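Chitinase (PDB 5GZT) probably hydrolyses internal beta-1,4 linkages between N-acetylglucosamine units in chitin and chitodextrins, acting as a family 18 endochitinase. Local coordinates at residues G368-E373 with Y413-V418; V500-N505 with V510-K515; K515-N520 with E525-G530. All coordinates share one frame; numbering follows the deposited sequence.

Interaction 1. Residues G368-E373 with Y413-V418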
loop_
_atom_site.group_PDB
_atom_site.type_symbol
_atom_site.label_atom_id
_atom_site.label_comp_id
_atom_site.label_asym_id
_atom_site.label_seq_id
_atom_site.Cartn_x
_atom_site.Cartn_y
_atom_site.Cartn_z
ATOM N N GLY B 368 -1.816 11.596 14.280
ATOM C CA GLY B 368 -2.579 11.008 15.382
ATOM C C GLY B 368 -1.887 9.738 15.910
ATOM O O GLY B 368 -0.680 9.792 16.260
ATOM N N GLY B 369 -2.659 8.631 16.040
ATOM C CA GLY B 369 -2.137 7.340 16.454
ATOM C C GLY B 369 -2.576 7.078 17.881
ATOM O O GLY B 369 -3.301 7.883 18.481
ATOM N N TRP B 370 -2.097 5.973 18.449
ATOM C CA TRP B 370 -2.516 5.558 19.765
ATOM C C TRP B 370 -2.019 6.575 20.739
ATOM O O TRP B 370 -0.886 7.049 20.624
ATOM C CB TRP B 370 -1.916 4.176 20.117
ATOM C CG TRP B 370 -2.364 3.692 21.423
ATOM C CD1 TRP B 370 -1.628 3.638 22.585
ATOM C CD2 TRP B 370 -3.658 3.183 21.739
ATOM N NE1 TRP B 370 -2.397 3.128 23.599
ATOM C CE2 TRP B 370 -3.641 2.837 23.116
ATOM C CE3 TRP B 370 -4.813 2.934 20.984
ATOM C CZ2 TRP B 370 -4.734 2.286 23.753
ATOM C CZ3 TRP B 370 -5.908 2.424 21.623
ATOM C CH2 TRP B 370 -5.873 2.114 23.004
ATOM N N GLU B 371 -2.879 6.950 21.675
ATOM C CA GLU B 371 -2.539 7.908 22.712
ATOM C C GLU B 371 -2.220 9.333 22.195
ATOM O O GLU B 371 -1.633 10.136 22.921
ATOM C CB GLU B 371 -1.347 7.333 23.532
ATOM C CG GLU B 371 -1.141 7.949 24.903
ATOM C CD GLU B 371 -0.681 6.948 25.984
ATOM O OE1 GLU B 371 0.064 5.990 25.654
ATOM O OE2 GLU B 371 -1.089 7.132 27.165
ATOM N N ALA B 372 -2.533 9.632 20.943
ATOM C CA ALA B 372 -2.314 10.957 20.389
ATOM C C ALA B 372 -3.531 11.802 20.725
ATOM O O ALA B 372 -4.663 11.513 20.283
ATOM C CB ALA B 372 -2.124 10.920 18.904
ATOM N N GLU B 373 -3.266 12.836 21.518
ATOM C CA GLU B 373 -4.260 13.815 22.026
ATOM C C GLU B 373 -4.500 14.936 21.031
ATOM O O GLU B 373 -3.682 15.143 20.065
ATOM C CB GLU B 373 -3.713 14.465 23.286
ATOM C CG GLU B 373 -3.363 13.432 24.344
ATOM C CD GLU B 373 -2.864 14.007 25.660
ATOM O OE1 GLU B 373 -3.226 13.343 26.661
ATOM O OE2 GLU B 373 -2.101 15.038 25.681
ATOM N N TYR B 413 -15.642 7.718 22.411
ATOM C CA TYR B 413 -15.211 6.905 23.544
ATOM C C TYR B 413 -13.709 7.127 23.902
ATOM O O TYR B 413 -13.266 6.787 24.987
ATOM C CB TYR B 413 -15.600 5.424 23.324
ATOM C CG TYR B 413 -14.941 4.671 22.141
ATOM C CD1 TYR B 413 -15.348 4.888 20.829
ATOM C CD2 TYR B 413 -13.961 3.701 22.363
ATOM C CE1 TYR B 413 -14.786 4.193 19.775
ATOM C CE2 TYR B 413 -13.386 3.007 21.309
ATOM C CZ TYR B 413 -13.807 3.249 20.019
ATOM O OH TYR B 413 -13.245 2.580 18.968
ATOM N N GLY B 414 -12.952 7.740 23.008
ATOM C CA GLY B 414 -11.520 8.033 23.230
ATOM C C GLY B 414 -10.708 6.807 23.648
ATOM O O GLY B 414 -9.806 6.926 24.474
ATOM N N ALA B 415 -11.051 5.638 23.105
ATOM C CA ALA B 415 -10.434 4.361 23.495
ATOM C C ALA B 415 -10.556 4.176 24.985
ATOM O O ALA B 415 -9.628 3.707 25.619
ATOM C CB ALA B 415 -8.967 4.305 23.058
ATOM N N TRP B 416 -11.697 4.617 25.522
ATOM C CA TRP B 416 -12.059 4.547 26.944
ATOM C C TRP B 416 -11.137 5.283 27.914
ATOM O O TRP B 416 -10.614 4.679 28.831
ATOM C CB TRP B 416 -12.288 3.070 27.340
ATOM C CG TRP B 416 -13.156 2.334 26.315
ATOM C CD1 TRP B 416 -12.761 1.341 25.445
ATOM C CD2 TRP B 416 -14.535 2.583 26.033
ATOM N NE1 TRP B 416 -13.817 0.947 24.648
ATOM C CE2 TRP B 416 -14.920 1.691 24.989
ATOM C CE3 TRP B 416 -15.492 3.480 26.559
ATOM C CZ2 TRP B 416 -16.230 1.663 24.469
ATOM C CZ3 TRP B 416 -16.800 3.456 26.035
ATOM C CH2 TRP B 416 -17.150 2.554 24.994
ATOM N N GLY B 417 -10.961 6.600 27.730
ATOM C CA GLY B 417 -10.153 7.425 28.644
ATOM C C GLY B 417 -8.683 7.668 28.299
ATOM O O GLY B 417 -8.023 8.516 28.913
ATOM N N VAL B 418 -8.187 6.983 27.274
ATOM C CA VAL B 418 -6.814 7.134 26.809
ATOM C C VAL B 418 -6.584 8.533 26.253
ATOM O O VAL B 418 -5.508 9.149 26.465
ATOM C CB VAL B 418 -6.487 6.067 25.733
ATOM C CG1 VAL B 418 -5.134 6.322 25.071
ATOM C CG2 VAL B 418 -6.569 4.672 26.342
HETATM O O HOH W 1 -3.209 8.555 28.109
HETATM O O HOH W 2 -5.020 11.869 27.736
#
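Glu371 and Val418 mark the nearest approach of the two backbones, CA to CA 6.0 Å, where a type II turn from Gly369 to Ala372 faces a short, weakly bonded helical turn; Gly414, Ala415 and Trp416 of that turn have left-handed helical backbone angles. The apolar part of the contact gathers round the benzo end of the Trp370 indole. With CG anti to the backbone N (chi1 -177°), the ring reaches across the gap, and its CH2 lies 3.8 Å from Ala415 CB. The neighbouring ring atom is met by Val418, whose CG2 is 4.0 Å from Trp370 CZ2 while CG1 sits over one face, displaced toward the rim. Trp370 and Val418 cross at about a right angle. The two methyls of the valine divide their work, since CG1 also rests 3.8 Å from the CA of Glu371. Water completes the contact beside this patch: Val418 O accepts bonds from two water molecules, one of which also donates to Glu371 OE2 (2.7 Å) and the other to Glu373 OE1 (2.6 Å). The carbonyl is thus tied to two carboxylates that cannot themselves donate to it. In the fold, the 368-373 loop follows strand 362-368 of the TIM barrel, and Trp370 also touches Glu409, the final residue of the DxxDxDxE signature of family 18, beyond the neighbouring strand 403-407.

Interaction 2. Residues V500-N505 with V510-K515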
loop_
_atom_site.group_PDB
_atom_site.type_symbol
_atom_site.label_atom_id
_atom_site.label_comp_id
_atom_site.label_asym_id
_atom_site.label_seq_id
_atom_site.Cartn_x
_atom_site.Cartn_y
_atom_site.Cartn_z
ATOM N N VAL B 500 -7.572 -13.615 9.193
ATOM C CA VAL B 500 -8.374 -13.328 8.033
ATOM C C VAL B 500 -9.867 -13.712 8.291
ATOM O O VAL B 500 -10.735 -12.950 7.915
ATOM C CB VAL B 500 -7.923 -14.100 6.788
ATOM C CG1 VAL B 500 -8.691 -13.666 5.601
ATOM C CG2 VAL B 500 -6.479 -13.872 6.468
ATOM N N TYR B 501 -10.137 -14.908 8.771
ATOM C CA TYR B 501 -11.483 -15.413 8.995
ATOM C C TYR B 501 -11.773 -15.687 10.460
ATOM O O TYR B 501 -10.841 -16.024 11.241
ATOM C CB TYR B 501 -11.801 -16.710 8.174
ATOM C CG TYR B 501 -11.606 -16.544 6.686
ATOM C CD1 TYR B 501 -12.567 -15.918 5.876
ATOM C CD2 TYR B 501 -10.397 -16.916 6.090
ATOM C CE1 TYR B 501 -12.359 -15.731 4.509
ATOM C CE2 TYR B 501 -10.157 -16.713 4.728
ATOM C CZ TYR B 501 -11.103 -16.101 3.957
ATOM O OH TYR B 501 -10.791 -15.914 2.664
ATOM N N SER B 502 -13.070 -15.616 10.818
ATOM C CA SER B 502 -13.515 -15.978 12.159
ATOM C C SER B 502 -13.822 -17.452 12.155
ATOM O O SER B 502 -14.751 -17.917 11.496
ATOM C CB SER B 502 -14.803 -15.227 12.561
ATOM O OG SER B 502 -14.669 -13.853 12.467
ATOM N N ALA B 503 -13.075 -18.188 12.958
ATOM C CA ALA B 503 -13.185 -19.603 13.046
ATOM C C ALA B 503 -14.167 -20.077 14.079
ATOM O O ALA B 503 -14.664 -21.192 13.977
ATOM C CB ALA B 503 -11.808 -20.176 13.398
ATOM N N THR B 504 -14.374 -19.275 15.102
ATOM C CA THR B 504 -15.362 -19.486 16.124
ATOM C C THR B 504 -16.169 -18.192 16.264
ATOM O O THR B 504 -15.774 -17.083 15.829
ATOM C CB THR B 504 -14.710 -19.837 17.516
ATOM O OG1 THR B 504 -13.719 -18.845 17.908
ATOM C CG2 THR B 504 -14.089 -21.176 17.448
ATOM N N ASN B 505 -17.301 -18.319 16.938
ATOM C CA ASN B 505 -18.328 -17.271 16.888
ATOM C C ASN B 505 -17.954 -15.952 17.478
ATOM O O ASN B 505 -18.331 -14.910 16.938
ATOM C CB ASN B 505 -19.624 -17.772 17.546
ATOM C CG ASN B 505 -20.330 -18.869 16.729
ATOM O OD1 ASN B 505 -20.115 -19.072 15.497
ATOM N ND2 ASN B 505 -21.202 -19.569 17.421
ATOM N N VAL B 510 -10.466 -10.007 9.971
ATOM C CA VAL B 510 -10.573 -9.180 8.804
ATOM C C VAL B 510 -12.010 -9.373 8.231
ATOM O O VAL B 510 -12.690 -8.429 7.916
ATOM C CB VAL B 510 -9.571 -9.571 7.743
ATOM C CG1 VAL B 510 -9.835 -8.917 6.404
ATOM C CG2 VAL B 510 -8.155 -9.233 8.200
ATOM N N ASP B 511 -12.444 -10.603 8.049
ATOM C CA ASP B 511 -13.746 -10.856 7.379
ATOM C C ASP B 511 -14.927 -10.230 8.199
ATOM O O ASP B 511 -15.737 -9.500 7.647
ATOM C CB ASP B 511 -13.920 -12.318 7.254
ATOM C CG ASP B 511 -15.177 -12.720 6.471
ATOM O OD1 ASP B 511 -15.413 -12.183 5.381
ATOM O OD2 ASP B 511 -15.889 -13.621 7.014
ATOM N N SER B 512 -14.968 -10.453 9.494
ATOM C CA SER B 512 -15.994 -9.827 10.329
ATOM C C SER B 512 -15.976 -8.323 10.204
ATOM O O SER B 512 -17.052 -7.721 10.125
ATOM C CB SER B 512 -15.954 -10.293 11.787
ATOM O OG SER B 512 -14.859 -9.712 12.513
ATOM N N THR B 513 -14.793 -7.717 10.116
ATOM C CA THR B 513 -14.695 -6.278 10.010
ATOM C C THR B 513 -15.141 -5.731 8.671
ATOM O O THR B 513 -15.873 -4.710 8.584
ATOM C CB THR B 513 -13.274 -5.790 10.331
ATOM O OG1 THR B 513 -12.921 -6.312 11.619
ATOM C CG2 THR B 513 -13.193 -4.306 10.405
ATOM N N VAL B 514 -14.690 -6.358 7.608
ATOM C CA VAL B 514 -15.033 -5.944 6.302
ATOM C C VAL B 514 -16.552 -6.090 6.122
ATOM O O VAL B 514 -17.165 -5.212 5.509
ATOM C CB VAL B 514 -14.289 -6.729 5.229
ATOM C CG1 VAL B 514 -14.891 -6.485 3.849
ATOM C CG2 VAL B 514 -12.773 -6.353 5.239
ATOM N N LYS B 515 -17.151 -7.121 6.721
ATOM C CA LYS B 515 -18.584 -7.358 6.585
ATOM C C LYS B 515 -19.321 -6.219 7.353
ATOM O O LYS B 515 -20.321 -5.740 6.872
ATOM C CB LYS B 515 -18.976 -8.705 7.110
ATOM C CG LYS B 515 -18.657 -9.821 6.146
ATOM C CD LYS B 515 -18.880 -11.187 6.835
ATOM C CE LYS B 515 -18.684 -12.258 5.803
ATOM N NZ LYS B 515 -18.539 -13.671 6.207
HETATM O O HOH W 3 -15.147 -15.333 8.774
#
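Val500, Asp511 and Val510 carry most of this contact, in which a loop settles against the first turn of helix 510-519. Val500 offers its backbone rather than its side chain: its CB points away from the helix, and its carbonyl O receives the N-H of Asp511 at 2.9 Å, bent to 148° at the hydrogen. The same oxygen lies 3.6 Å from Val510 CB, so it is packed by carbon as well as bonded. Val510, facing the loop, also brings CG2 to 4.1 Å from Val500 CA. Asp511 CB lies 4.1 Å from Tyr501 CD1, and with CG anti to the backbone N (chi1 -175°) the carboxylate also lies near that ring atom. Ring and carboxylate planes stand 58° apart. Both carboxylate oxygens are engaged. OD1 bonds to Tyr611 OH, whereas OD2 takes a salt bridge from Lys515 NZ one turn on (2.8 Å), met on the syn side, and a hydrogen bond from a water that in turn accepts from Ser502 N. That water lies in the plane of the Tyr501 ring, at its edge. Such multiple donors would be expected to stabilise the negative charge of the aspartate. Behind the contact, Val500 packs on helix 602-614 through Tyr607, Lys608 and Tyr611, while Val510 leans on Val529 of strand 527-532, so the loop is backed by helix 602-614 and the start of helix 510-519 by the barrel strand.

Interaction 3. Residues K515-N520 with E525-G530. With FMT (formic acid), chain G.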
loop_
_atom_site.group_PDB
_atom_site.type_symbol
_atom_site.label_atom_id
_atom_site.label_comp_id
_atom_site.label_asym_id
_atom_site.label_seq_id
_atom_site.Cartn_x
_atom_site.Cartn_y
_atom_site.Cartn_z
ATOM N N LYS B 515 -17.151 -7.121 6.721
ATOM C CA LYS B 515 -18.584 -7.358 6.585
ATOM C C LYS B 515 -19.321 -6.219 7.353
ATOM O O LYS B 515 -20.321 -5.740 6.872
ATOM C CB LYS B 515 -18.976 -8.705 7.110
ATOM C CG LYS B 515 -18.657 -9.821 6.146
ATOM C CD LYS B 515 -18.880 -11.187 6.835
ATOM C CE LYS B 515 -18.684 -12.258 5.803
ATOM N NZ LYS B 515 -18.539 -13.671 6.207
ATOM N N LEU B 516 -18.804 -5.808 8.509
ATOM C CA LEU B 516 -19.376 -4.718 9.273
ATOM C C LEU B 516 -19.353 -3.423 8.489
ATOM O O LEU B 516 -20.372 -2.715 8.401
ATOM C CB LEU B 516 -18.713 -4.547 10.643
ATOM C CG LEU B 516 -18.987 -3.282 11.464
ATOM C CD1 LEU B 516 -20.412 -3.319 12.110
ATOM C CD2 LEU B 516 -17.929 -3.149 12.541
ATOM N N TYR B 517 -18.237 -3.121 7.881
ATOM C CA TYR B 517 -18.088 -1.916 7.123
ATOM C C TYR B 517 -18.984 -1.929 5.862
ATOM O O TYR B 517 -19.730 -0.938 5.620
ATOM C CB TYR B 517 -16.620 -1.585 6.798
ATOM C CG TYR B 517 -15.935 -0.864 7.918
ATOM C CD1 TYR B 517 -15.639 -1.510 9.115
ATOM C CD2 TYR B 517 -15.675 0.501 7.831
ATOM C CE1 TYR B 517 -15.140 -0.827 10.199
ATOM C CE2 TYR B 517 -15.169 1.171 8.893
ATOM C CZ TYR B 517 -14.890 0.514 10.064
ATOM O OH TYR B 517 -14.298 1.247 11.105
ATOM N N LEU B 518 -18.953 -3.027 5.097
ATOM C CA LEU B 518 -19.803 -3.131 3.907
ATOM C C LEU B 518 -21.310 -3.005 4.295
ATOM O O LEU B 518 -22.061 -2.362 3.617
ATOM C CB LEU B 518 -19.593 -4.420 3.169
ATOM C CG LEU B 518 -18.257 -4.736 2.503
ATOM C CD1 LEU B 518 -18.294 -6.169 2.010
ATOM C CD2 LEU B 518 -17.975 -3.820 1.343
ATOM N N ASN B 519 -21.678 -3.580 5.412
ATOM C CA ASN B 519 -23.013 -3.510 5.930
ATOM C C ASN B 519 -23.465 -2.117 6.359
ATOM O O ASN B 519 -24.671 -1.904 6.511
ATOM C CB ASN B 519 -23.156 -4.472 7.123
ATOM C CG ASN B 519 -23.380 -5.952 6.675
ATOM O OD1 ASN B 519 -23.688 -6.223 5.504
ATOM N ND2 ASN B 519 -23.218 -6.908 7.611
ATOM N N ASN B 520 -22.531 -1.205 6.590
ATOM C CA ASN B 520 -22.851 0.188 6.857
ATOM C C ASN B 520 -22.761 1.087 5.611
ATOM O O ASN B 520 -22.783 2.292 5.709
ATOM C CB ASN B 520 -21.945 0.692 7.968
ATOM C CG ASN B 520 -22.422 0.281 9.325
ATOM O OD1 ASN B 520 -23.342 0.886 9.858
ATOM N ND2 ASN B 520 -21.800 -0.751 9.915
ATOM N N GLU B 525 -14.305 -0.967 -2.757
ATOM C CA GLU B 525 -13.410 -0.024 -3.420
ATOM C C GLU B 525 -12.569 0.886 -2.486
ATOM O O GLU B 525 -11.504 1.387 -2.847
ATOM C CB GLU B 525 -14.285 0.910 -4.315
ATOM C CG GLU B 525 -13.578 1.427 -5.550
ATOM C CD GLU B 525 -14.546 1.789 -6.656
ATOM O OE1 GLU B 525 -14.271 1.513 -7.869
ATOM O OE2 GLU B 525 -15.589 2.348 -6.270
ATOM N N LYS B 526 -13.142 1.202 -1.350
ATOM C CA LYS B 526 -12.564 2.184 -0.447
ATOM C C LYS B 526 -12.119 1.508 0.881
ATOM O O LYS B 526 -11.911 2.212 1.926
ATOM C CB LYS B 526 -13.608 3.292 -0.156
ATOM C CG LYS B 526 -13.840 4.266 -1.308
ATOM C CD LYS B 526 -14.702 5.461 -0.933
ATOM C CE LYS B 526 -14.466 6.600 -1.967
ATOM N NZ LYS B 526 -15.186 7.815 -1.521
ATOM N N LEU B 527 -12.038 0.166 0.888
ATOM C CA LEU B 527 -11.653 -0.536 2.125
ATOM C C LEU B 527 -10.289 -1.155 1.983
ATOM O O LEU B 527 -10.103 -2.067 1.132
ATOM C CB LEU B 527 -12.637 -1.620 2.479
ATOM C CG LEU B 527 -13.979 -1.080 2.984
ATOM C CD1 LEU B 527 -14.854 -2.306 3.134
ATOM C CD2 LEU B 527 -13.879 -0.337 4.301
ATOM N N MET B 528 -9.353 -0.709 2.817
ATOM C CA MET B 528 -8.033 -1.348 2.878
ATOM C C MET B 528 -8.076 -2.288 4.087
ATOM O O MET B 528 -8.533 -1.957 5.215
ATOM C CB MET B 528 -6.921 -0.357 3.074
ATOM C CG MET B 528 -6.684 0.601 1.949
ATOM S SD MET B 528 -5.761 0.001 0.584
ATOM C CE MET B 528 -4.105 -0.123 1.267
ATOM N N VAL B 529 -7.566 -3.470 3.839
ATOM C CA VAL B 529 -7.482 -4.470 4.883
ATOM C C VAL B 529 -6.160 -4.304 5.630
ATOM O O VAL B 529 -5.103 -4.208 4.980
ATOM C CB VAL B 529 -7.591 -5.850 4.232
ATOM C CG1 VAL B 529 -7.109 -6.970 5.162
ATOM C CG2 VAL B 529 -9.040 -6.041 3.785
ATOM N N GLY B 530 -6.214 -4.384 6.949
ATOM C CA GLY B 530 -4.994 -4.262 7.780
ATOM C C GLY B 530 -4.302 -5.604 8.167
ATOM O O GLY B 530 -4.951 -6.628 8.447
HETATM C C FMT G . -13.648 10.565 -3.148
HETATM O O1 FMT G . -13.833 11.566 -2.432
HETATM O O2 FMT G . -14.621 9.702 -3.510
#
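The outer layer of a TIM barrel, where a helix lies over the strand that follows it, supplies this contact: Tyr517 and Leu518 of helix 510-519 rest on Leu527 of strand 527-532. Leu527 works with both branches. Its CD2 is 3.9 Å from Tyr517 CB and also touches ring atom CD2 of the tyrosine, so the methyl meets the root of the aromatic side chain obliquely. The other methyl, CD1, lies 3.9 Å from Leu518 CD2. Leu527 CG is anti to its own carbonyl carbon (chi1 -72°), an orientation that sends the fork toward the helix and lets it straddle two successive residues. Although Tyr517 starts toward the strand, its ring leads away, and the hydroxyl bonds to Gly458 O; the ring is therefore fixed at both ends, by apolar packing near CB and by a hydrogen bond at OH. Further along the chain, Asn520 ND2 turns back to Leu516 O (2.9 Å), approaching from above the carbonyl plane. Ahead of the strand, Lys526 extends in another direction: its NZ bonds to Thr473 O, Leu476 O and O2 of a formic acid molecule (2.8 Å), probably acquired from the crystallisation liquor. Strand 478-481, helix 510-519 and strand 527-532, with the two strands parallel neighbours, form a beta-alpha-beta crossover of the kind that builds family 18 barrels.

How the interactions relate
Within the same family 18 barrel, interactions 2 and 3 hold opposite ends of helix 510-519 and share Lys515, whereas interaction 1 stands apart, its nearest atoms about 8 Å from interaction 3 and about 11 Å from interaction 2. Interaction 3 is the buried member and wholly apolar across its segments. Interaction 2, partly buried, adds a direct backbone hydrogen bond and a charged, hydrated fringe. Interaction 1, also partly buried, joins a loop to a short helical turn with no direct hydrogen bond, relying on an indole and bridging waters. Interactions 2 and 3 meet through Val510 and Val514, which pack on Val529, so the helix is held along its length to one strand.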